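Local structure of designed helical repeat protein (Synthetic construct, 5CWM) at residues Arg9-Val14 / Glu42-Ala47; Gln114-Glu118 / Leu167-Asp173. The protein is a computationally designed helical repeat protein, probably made to explore which repeat architectures can be built, and has no assigned biological function. All coordinates share one frame; numbering follows the deposited sequence.

Contact 1: residues Arg9-Val14 / Glu42-Ala47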
# COMPACT_ATOMS: atom_id res chain seq x y z
N ARG A 9 -13.66 12.02 -9.49
CA ARG A 9 -12.80 12.78 -10.38
C ARG A 9 -11.44 12.10 -10.53
O ARG A 9 -10.96 11.88 -11.65
CB ARG A 9 -12.61 14.21 -9.86
CG ARG A 9 -13.46 15.26 -10.57
CD ARG A 9 -12.76 15.78 -11.81
NE ARG A 9 -11.47 16.39 -11.48
CZ ARG A 9 -10.65 16.92 -12.38
NH1 ARG A 9 -10.96 16.91 -13.66
NH2 ARG A 9 -9.50 17.46 -11.98
N VAL A 10 -10.83 11.77 -9.40
CA VAL A 10 -9.54 11.08 -9.39
C VAL A 10 -9.64 9.74 -10.12
O VAL A 10 -8.77 9.40 -10.92
CB VAL A 10 -9.04 10.84 -7.95
CG1 VAL A 10 -7.73 10.06 -7.97
CG2 VAL A 10 -8.86 12.17 -7.23
N GLU A 11 -10.71 9.00 -9.84
CA GLU A 11 -10.94 7.71 -10.50
C GLU A 11 -11.04 7.88 -12.01
O GLU A 11 -10.48 7.08 -12.77
CB GLU A 11 -12.22 7.06 -9.96
CG GLU A 11 -12.14 6.63 -8.50
CD GLU A 11 -13.48 6.20 -7.95
OE1 GLU A 11 -14.47 6.22 -8.71
OE2 GLU A 11 -13.55 5.86 -6.75
N LYS A 12 -11.76 8.90 -12.44
CA LYS A 12 -11.93 9.17 -13.86
C LYS A 12 -10.59 9.54 -14.50
O LYS A 12 -10.31 9.16 -15.64
CB LYS A 12 -12.94 10.29 -14.10
CG LYS A 12 -13.22 10.57 -15.57
CD LYS A 12 -14.10 11.78 -15.76
CE LYS A 12 -14.30 12.08 -17.24
NZ LYS A 12 -13.01 12.24 -17.95
N LEU A 13 -9.76 10.27 -13.76
CA LEU A 13 -8.43 10.62 -14.24
C LEU A 13 -7.57 9.37 -14.39
O LEU A 13 -6.81 9.24 -15.35
CB LEU A 13 -7.75 11.61 -13.29
CG LEU A 13 -8.29 13.03 -13.28
CD1 LEU A 13 -7.44 13.93 -12.39
CD2 LEU A 13 -8.37 13.59 -14.69
N VAL A 14 -7.70 8.44 -13.44
CA VAL A 14 -6.96 7.19 -13.49
C VAL A 14 -7.39 6.36 -14.70
O VAL A 14 -6.54 5.86 -15.45
CB VAL A 14 -7.17 6.36 -12.21
CG1 VAL A 14 -6.60 4.96 -12.38
CG2 VAL A 14 -6.55 7.06 -11.02
N GLU A 42 -1.30 13.76 -12.00
CA GLU A 42 -2.34 14.70 -11.57
C GLU A 42 -3.37 13.99 -10.70
O GLU A 42 -3.82 14.53 -9.69
CB GLU A 42 -3.02 15.34 -12.79
CG GLU A 42 -4.12 16.32 -12.44
CD GLU A 42 -3.62 17.54 -11.68
OE1 GLU A 42 -2.45 17.93 -11.89
OE2 GLU A 42 -4.39 18.10 -10.88
N ALA A 43 -3.72 12.77 -11.10
CA ALA A 43 -4.65 11.95 -10.34
C ALA A 43 -4.13 11.71 -8.93
O ALA A 43 -4.87 11.83 -7.95
CB ALA A 43 -4.91 10.63 -11.05
N ALA A 44 -2.85 11.37 -8.83
CA ALA A 44 -2.21 11.15 -7.53
C ALA A 44 -2.19 12.42 -6.69
O ALA A 44 -2.42 12.38 -5.48
CB ALA A 44 -0.80 10.62 -7.72
N ARG A 45 -1.92 13.55 -7.34
CA ARG A 45 -1.91 14.84 -6.66
C ARG A 45 -3.28 15.15 -6.04
O ARG A 45 -3.39 15.39 -4.83
CB ARG A 45 -1.53 15.96 -7.63
CG ARG A 45 -0.17 16.59 -7.34
CD ARG A 45 0.86 16.21 -8.39
NE ARG A 45 0.51 16.71 -9.72
CZ ARG A 45 1.29 16.62 -10.79
NH1 ARG A 45 2.48 16.05 -10.69
NH2 ARG A 45 0.89 17.10 -11.95
N GLU A 46 -4.31 15.12 -6.88
CA GLU A 46 -5.67 15.37 -6.42
C GLU A 46 -6.07 14.39 -5.32
O GLU A 46 -6.72 14.78 -4.34
CB GLU A 46 -6.65 15.28 -7.59
CG GLU A 46 -6.40 16.30 -8.69
CD GLU A 46 -7.46 16.26 -9.77
OE1 GLU A 46 -8.45 15.51 -9.61
OE2 GLU A 46 -7.31 16.97 -10.78
N ALA A 47 -5.67 13.13 -5.48
CA ALA A 47 -5.95 12.11 -4.48
C ALA A 47 -5.34 12.47 -3.13
O ALA A 47 -6.00 12.37 -2.09
CB ALA A 47 -5.43 10.76 -4.95
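Glu46 turns its CG anti to its own carbonyl carbon (chi1 -62°), and its chain runs extended from there toward Arg9. The Arg9 chain bends at chi2 and chi3 and brings its guanidinium back to the carboxylate. The two belong to a helical hairpin, the basic element of an all-helical repeat protein. Helices 3-27 and 30-57 run antiparallel, with local axes 8.8 Å apart at 165°. The salt bridge joins Arg9 NH2 to Glu46 OE2 at 2.5 Å. The carboxylate meets the guanidinium at its edge, near its plane, and the two planes differ by 22°. Leu13 crosses the Glu46 chain at about a right angle. Its CD1 lies against the carboxylate and also above one face of the Arg9 guanidinium, toward its rim. An alanine in place of Glu46 would probably leave Arg9 without its charged mate and take away the carboxylate that Leu13 CD1 lies against. Away from the salt bridge the side-chain packing is mostly apolar, with small alanines facing branched side chains. Val10 sits 5.1 Å from Ala43, CA to CA. Val10 CG2 packs on Glu46 CB, and Val10 CG1 lies 3.9 Å from Ala47 CB. Val10 also touches Leu69 of helix 60-84, which extends the core to the next helix. Ala43 CB touches both Leu13 CB at 3.7 Å and Val14 CG2 at 3.9 Å.

Contact 2: residues Gln114-Glu118 / Leu167-Asp173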
# COMPACT_ATOMS: atom_id res chain seq x y z
N GLN A 114 -10.09 8.09 15.04
CA GLN A 114 -11.54 8.04 14.89
C GLN A 114 -12.13 6.73 15.40
O GLN A 114 -13.34 6.54 15.40
CB GLN A 114 -11.93 8.25 13.42
CG GLN A 114 -12.81 9.47 13.18
CD GLN A 114 -12.04 10.77 13.25
OE1 GLN A 114 -12.52 11.76 13.80
NE2 GLN A 114 -10.83 10.77 12.69
N GLY A 115 -11.26 5.81 15.82
CA GLY A 115 -11.70 4.52 16.34
C GLY A 115 -12.37 3.65 15.29
O GLY A 115 -13.50 3.19 15.49
N ASP A 116 -11.69 3.43 14.18
CA ASP A 116 -12.23 2.63 13.08
C ASP A 116 -11.29 1.48 12.73
O ASP A 116 -10.39 1.64 11.91
CB ASP A 116 -12.48 3.51 11.85
CG ASP A 116 -13.48 2.90 10.88
OD1 ASP A 116 -13.54 1.66 10.79
OD2 ASP A 116 -14.20 3.67 10.21
N PRO A 117 -11.50 0.31 13.35
CA PRO A 117 -10.65 -0.87 13.19
C PRO A 117 -10.59 -1.40 11.76
O PRO A 117 -9.52 -1.79 11.29
CB PRO A 117 -11.29 -1.90 14.13
CG PRO A 117 -12.70 -1.45 14.28
CD PRO A 117 -12.65 0.04 14.24
N GLU A 118 -11.74 -1.41 11.07
CA GLU A 118 -11.81 -1.94 9.71
C GLU A 118 -10.95 -1.13 8.75
O GLU A 118 -10.17 -1.69 7.97
CB GLU A 118 -13.27 -1.95 9.23
CG GLU A 118 -14.19 -2.88 10.01
CD GLU A 118 -14.66 -2.27 11.32
OE1 GLU A 118 -14.48 -1.05 11.52
OE2 GLU A 118 -15.21 -3.02 12.16
N LEU A 167 -6.24 -1.88 18.73
CA LEU A 167 -7.48 -1.13 18.56
C LEU A 167 -8.69 -2.07 18.60
O LEU A 167 -9.71 -1.76 19.21
CB LEU A 167 -7.46 -0.35 17.24
CG LEU A 167 -8.69 0.53 16.96
CD1 LEU A 167 -8.85 1.60 18.02
CD2 LEU A 167 -8.59 1.15 15.57
N ALA A 168 -8.54 -3.22 17.94
CA ALA A 168 -9.61 -4.21 17.87
C ALA A 168 -9.96 -4.76 19.25
O ALA A 168 -11.13 -4.91 19.58
CB ALA A 168 -9.21 -5.34 16.94
N GLU A 169 -8.94 -5.05 20.05
CA GLU A 169 -9.17 -5.57 21.40
C GLU A 169 -9.58 -4.45 22.35
O GLU A 169 -10.12 -4.70 23.43
CB GLU A 169 -7.92 -6.28 21.93
CG GLU A 169 -6.75 -5.37 22.23
CD GLU A 169 -5.58 -6.11 22.85
OE1 GLU A 169 -5.69 -7.34 23.05
OE2 GLU A 169 -4.54 -5.47 23.13
N LYS A 170 -9.33 -3.20 21.95
CA LYS A 170 -9.79 -2.05 22.71
C LYS A 170 -11.29 -1.84 22.52
O LYS A 170 -12.01 -1.54 23.46
CB LYS A 170 -9.03 -0.79 22.33
CG LYS A 170 -7.74 -0.58 23.11
CD LYS A 170 -7.04 0.71 22.69
CE LYS A 170 -5.77 0.93 23.49
NZ LYS A 170 -5.10 2.21 23.13
N GLN A 171 -11.75 -2.01 21.28
CA GLN A 171 -13.18 -1.88 20.99
C GLN A 171 -13.89 -3.23 21.04
O GLN A 171 -15.09 -3.31 20.78
CB GLN A 171 -13.39 -1.22 19.62
CG GLN A 171 -13.07 0.26 19.60
CD GLN A 171 -13.52 0.94 18.32
OE1 GLN A 171 -13.47 2.16 18.20
NE2 GLN A 171 -13.97 0.14 17.36
N GLY A 172 -13.15 -4.28 21.37
CA GLY A 172 -13.72 -5.61 21.50
C GLY A 172 -14.22 -6.19 20.19
O GLY A 172 -15.37 -6.61 20.09
N ASP A 173 -13.35 -6.23 19.18
CA ASP A 173 -13.69 -6.81 17.89
C ASP A 173 -12.72 -7.93 17.55
O ASP A 173 -11.71 -7.70 16.88
CB ASP A 173 -13.69 -5.74 16.80
CG ASP A 173 -14.48 -6.16 15.57
OD1 ASP A 173 -14.58 -7.38 15.30
OD2 ASP A 173 -15.00 -5.27 14.86
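Glu118 and Asp173 bring two carboxylates together across this contact, with Glu118 OE2 3.5 Å from Asp173 OD2. The side chains cross at about a right angle, and the carboxylate planes are 60° apart. The Glu118 chain bends at chi2 (80°), which carries its end toward Asp173. A third acid adds to the cluster, since Asp116 OD1 is 3.0 Å from Glu118 OE1. Such crowding would tend to raise the affinity of these groups for protons. The starts of helices 117-141 and 174-198 lie close by and may offset part of the negative charge. Beside the acids lies an apolar pair, Pro117 and Leu167. Pro117, the first residue of its helix, points at helix 144-170. Leu167 meets it with one methyl, CD2, placed 3.7 Å from Pro117 CA. Leu167 CG is anti to the backbone N, which sends the branch out toward the proline. The same CD2 also reaches the carbonyl carbon of Asp116. The site is built from two interhelical turns set side by side, as expected where helical hairpins stack. Gly115, with positive phi, is the C-prime residue of a Schellman motif that ends helix 87-114. Asp116 then takes the N-cap of helix 117-141, where its OD1 makes a weak hydrogen bond to Val119 N. Gly172 and Asp173 follow the same pattern after helix 144-170, glycine with positive phi and aspartate at the N-cap. Gln171 reaches out from that second turn with an extended chain, and its amide end comes near the Gly115 carbonyl and the CD-CG edge of the Pro117 ring. Val176 of helix 174-198 packs against both Pro117 and Glu118.

Contact 1 comes first along the chain and is complete before contact 2 begins. They share no helix. Residues 9-14 and 42-47 lie within helices 3-27 and 30-57. Residues 114-118 and 167-173 lie at helix ends and turns, where helix 87-114 gives way to helix 117-141 and helix 144-170 to helix 174-198. The centres are 30 Å apart and the nearest atoms about 16 Å, so the two do not touch. Helix 60-84 and most of helix 87-114 come between them in the chain. Contact 1 joins the first two helices along their sides, while contact 2 joins neighbouring turns further along the stack. Neighbouring helices and turns thus hold the chain together locally, as in other helical repeat proteins.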